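Local coordinates for protein putative branched-chain amino acid aminotransferase IlvE (Streptococcus mutans, PDB 4DQN) that probably catalyses the pyridoxal-phosphate-dependent transfer of the amino group between leucine, isoleucine or valine and 2-oxoglutarate, at residues F281-A286 / P316-L321. Sequence-based numbering, arbitrary orientation.
Sequences FVEAGA and PVTHKL
The carboxylate of Glu-283, reaching across from strand 281-288 in the mixed sheet of this class-IV aminotransferase, meets the N-terminal end of helix 316-329, accepting hydrogen bonds from two successive backbone amides of its first turn. Glu-283 OE2 takes the N-H of Val-317 (N to OE2 3.0 Å) and Glu-283 OE1 that of Thr-318 (N to OE1 2.7 Å), both fairly straight and both on the syn lone pairs, the sides on which the two oxygens face each other. A third bond comes from the Thr-318 hydroxyl, whose OG1 donates to Glu-283 OE1 at 2.7 Å, nearly in line with the C-O bond. OE1 is thus gripped twice and OE2 once, which fixes the rotation of the carboxylate; the positive end of the helix dipole probably favours its ionised form.

Glu-283 sends CG beside its own backbone N (chi1 -62°) and continues extended to CD (chi2 175°), enough to bridge strand and helix, whose axes here approach to 8.5 Å.

Carbon atoms also pack against OE2: CD of the Pro-316 ring lies 3.3 Å from OE2 of Glu-283, and CB and CG2 of Val-317 lie against the same oxygen. Val-282 and Glu-283 form a classic beta bulge opposite Ile-233 of the neighbouring antiparallel strand 228-234, and Val-317 also touches Ile-233. The contact thereby ties the start of the helix to the mixed sheet.

Farther along the strand, one water donates both to the carbonyl O of Ala-284, at 2.8 Å, and to OG1 of Thr-318.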
ATOM      1  N   PHE A 281     -12.948  13.341  28.489  1.00 39.85           N
ATOM      2  CA  PHE A 281     -13.035  11.896  28.699  1.00 41.88           C
ATOM      3  C   PHE A 281     -12.459  11.405  30.024  1.00 40.90           C
ATOM      4  O   PHE A 281     -11.292  11.635  30.338  1.00 39.38           O
ATOM      5  CB  PHE A 281     -12.411  11.151  27.514  1.00 38.63           C
ATOM      6  CG  PHE A 281     -13.071  11.470  26.214  1.00 38.98           C
ATOM      7  CD1 PHE A 281     -14.400  11.126  26.007  1.00 37.84           C
ATOM      8  CD2 PHE A 281     -12.380  12.140  25.207  1.00 40.27           C
ATOM      9  CE1 PHE A 281     -15.039  11.426  24.821  1.00 37.20           C
ATOM     10  CE2 PHE A 281     -13.008  12.447  24.011  1.00 41.92           C
ATOM     11  CZ  PHE A 281     -14.347  12.085  23.814  1.00 36.28           C
ATOM     12  N   VAL A 282     -13.299  10.712  30.789  1.00 40.13           N
ATOM     13  CA  VAL A 282     -12.912  10.165  32.085  1.00 38.25           C
ATOM     14  C   VAL A 282     -12.186   8.821  31.911  1.00 36.99           C
ATOM     15  O   VAL A 282     -11.366   8.421  32.749  1.00 36.66           O
ATOM     16  CB  VAL A 282     -14.162  10.068  33.003  1.00 43.49           C
ATOM     17  CG1 VAL A 282     -14.052   8.946  33.988  1.00 47.24           C
ATOM     18  CG2 VAL A 282     -14.383  11.390  33.731  1.00 46.22           C
ATOM     19  N   GLU A 283     -12.480   8.142  30.801  1.00 34.64           N
ATOM     20  CA  GLU A 283     -11.760   6.928  30.405  1.00 35.98           C
ATOM     21  C   GLU A 283     -11.572   6.921  28.895  1.00 31.76           C
ATOM     22  O   GLU A 283     -12.386   7.490  28.160  1.00 35.77           O
ATOM     23  CB  GLU A 283     -12.538   5.662  30.792  1.00 34.60           C
ATOM     24  CG  GLU A 283     -12.796   5.449  32.275  1.00 36.78           C
ATOM     25  CD  GLU A 283     -13.670   4.219  32.519  1.00 39.55           C
ATOM     26  OE1 GLU A 283     -13.539   3.228  31.763  1.00 35.03           O
ATOM     27  OE2 GLU A 283     -14.496   4.237  33.457  1.00 37.64           O
ATOM     28  N   ALA A 284     -10.523   6.249  28.431  1.00 34.35           N
ATOM     29  CA  ALA A 284     -10.292   6.098  26.998  1.00 32.87           C
ATOM     30  C   ALA A 284      -9.620   4.770  26.706  1.00 31.61           C
ATOM     31  O   ALA A 284      -8.900   4.239  27.548  1.00 31.38           O
ATOM     32  CB  ALA A 284      -9.429   7.240  26.470  1.00 32.16           C
ATOM     33  N   GLY A 285      -9.839   4.245  25.503  1.00 31.26           N
ATOM     34  CA  GLY A 285      -9.146   3.042  25.087  1.00 32.35           C
ATOM     35  C   GLY A 285      -9.089   2.866  23.584  1.00 29.76           C
ATOM     36  O   GLY A 285      -9.608   3.684  22.817  1.00 30.97           O
ATOM     37  N   ALA A 286      -8.444   1.786  23.169  1.00 30.71           N
ATOM     38  CA  ALA A 286      -8.414   1.381  21.775  1.00 31.20           C
ATOM     39  C   ALA A 286      -9.194   0.085  21.670  1.00 31.77           C
ATOM     40  O   ALA A 286      -9.181  -0.724  22.601  1.00 36.19           O
ATOM     41  CB  ALA A 286      -6.967   1.169  21.321  1.00 32.34           C
ATOM     42  N   PRO A 316     -13.770   1.700  35.441  1.00 40.18           N
ATOM     43  CA  PRO A 316     -14.944   0.850  35.641  1.00 36.24           C
ATOM     44  C   PRO A 316     -15.777   0.632  34.387  1.00 37.57           C
ATOM     45  O   PRO A 316     -16.264  -0.485  34.190  1.00 35.55           O
ATOM     46  CB  PRO A 316     -15.769   1.633  36.680  1.00 37.31           C
ATOM     47  CG  PRO A 316     -15.215   3.039  36.656  1.00 38.65           C
ATOM     48  CD  PRO A 316     -13.757   2.837  36.377  1.00 36.37           C
ATOM     49  N   VAL A 317     -15.969   1.667  33.572  1.00 34.90           N
ATOM     50  CA  VAL A 317     -16.838   1.543  32.404  1.00 37.31           C
ATOM     51  C   VAL A 317     -16.140   0.688  31.350  1.00 35.35           C
ATOM     52  O   VAL A 317     -16.765  -0.179  30.726  1.00 33.06           O
ATOM     53  CB  VAL A 317     -17.233   2.930  31.823  1.00 38.33           C
ATOM     54  CG1 VAL A 317     -18.058   2.774  30.539  1.00 36.78           C
ATOM     55  CG2 VAL A 317     -18.002   3.746  32.860  1.00 38.91           C
ATOM     56  N   THR A 318     -14.841   0.926  31.169  1.00 32.93           N
ATOM     57  CA  THR A 318     -14.027   0.087  30.288  1.00 32.49           C
ATOM     58  C   THR A 318     -14.119  -1.371  30.746  1.00 32.30           C
ATOM     59  O   THR A 318     -14.353  -2.271  29.941  1.00 29.64           O
ATOM     60  CB  THR A 318     -12.545   0.535  30.260  1.00 32.63           C
ATOM     61  OG1 THR A 318     -12.453   1.861  29.719  1.00 33.05           O
ATOM     62  CG2 THR A 318     -11.708  -0.405  29.391  1.00 34.00           C
ATOM     63  N   HIS A 319     -13.958  -1.595  32.046  1.00 33.10           N
ATOM     64  CA  HIS A 319     -14.062  -2.946  32.598  1.00 33.95           C
ATOM     65  C   HIS A 319     -15.394  -3.602  32.264  1.00 30.58           C
ATOM     66  O   HIS A 319     -15.444  -4.774  31.894  1.00 32.90           O
ATOM     67  CB  HIS A 319     -13.896  -2.911  34.118  1.00 36.88           C
ATOM     68  CG  HIS A 319     -12.519  -3.255  34.589  1.00 36.79           C
ATOM     69  ND1 HIS A 319     -11.687  -2.339  35.202  1.00 43.99           N
ATOM     70  CD2 HIS A 319     -11.837  -4.424  34.565  1.00 38.97           C
ATOM     71  CE1 HIS A 319     -10.545  -2.927  35.515  1.00 42.20           C
ATOM     72  NE2 HIS A 319     -10.609  -4.191  35.138  1.00 43.92           N
ATOM     73  N   LYS A 320     -16.474  -2.838  32.399  1.00 31.37           N
ATOM     74  CA  LYS A 320     -17.826  -3.355  32.191  1.00 36.47           C
ATOM     75  C   LYS A 320     -18.079  -3.715  30.737  1.00 33.53           C
ATOM     76  O   LYS A 320     -18.721  -4.720  30.438  1.00 28.99           O
ATOM     77  CB  LYS A 320     -18.865  -2.320  32.647  1.00 37.25           C
ATOM     78  CG  LYS A 320     -19.233  -2.415  34.122  1.00 42.54           C
ATOM     79  CD  LYS A 320     -19.803  -1.094  34.627  1.00 47.90           C
ATOM     80  CE  LYS A 320     -20.776  -0.481  33.625  1.00 48.89           C
ATOM     81  NZ  LYS A 320     -21.139   0.938  33.974  1.00 51.57           N
ATOM     82  N   LEU A 321     -17.594  -2.872  29.835  1.00 31.84           N
ATOM     83  CA  LEU A 321     -17.737  -3.119  28.404  1.00 30.90           C
ATOM     84  C   LEU A 321     -16.908  -4.323  27.988  1.00 28.97           C
ATOM     85  O   LEU A 321     -17.365  -5.147  27.189  1.00 29.49           O
ATOM     86  CB  LEU A 321     -17.306  -1.884  27.601  1.00 27.21           C
ATOM     87  CG  LEU A 321     -18.213  -0.657  27.745  1.00 31.24           C
ATOM     88  CD1 LEU A 321     -17.550   0.591  27.153  1.00 33.62           C
ATOM     89  CD2 LEU A 321     -19.525  -0.910  27.066  1.00 29.92           C
TER
HETATM   90  O   HOH W   1     -10.038   2.415  29.304  1.00 32.35           O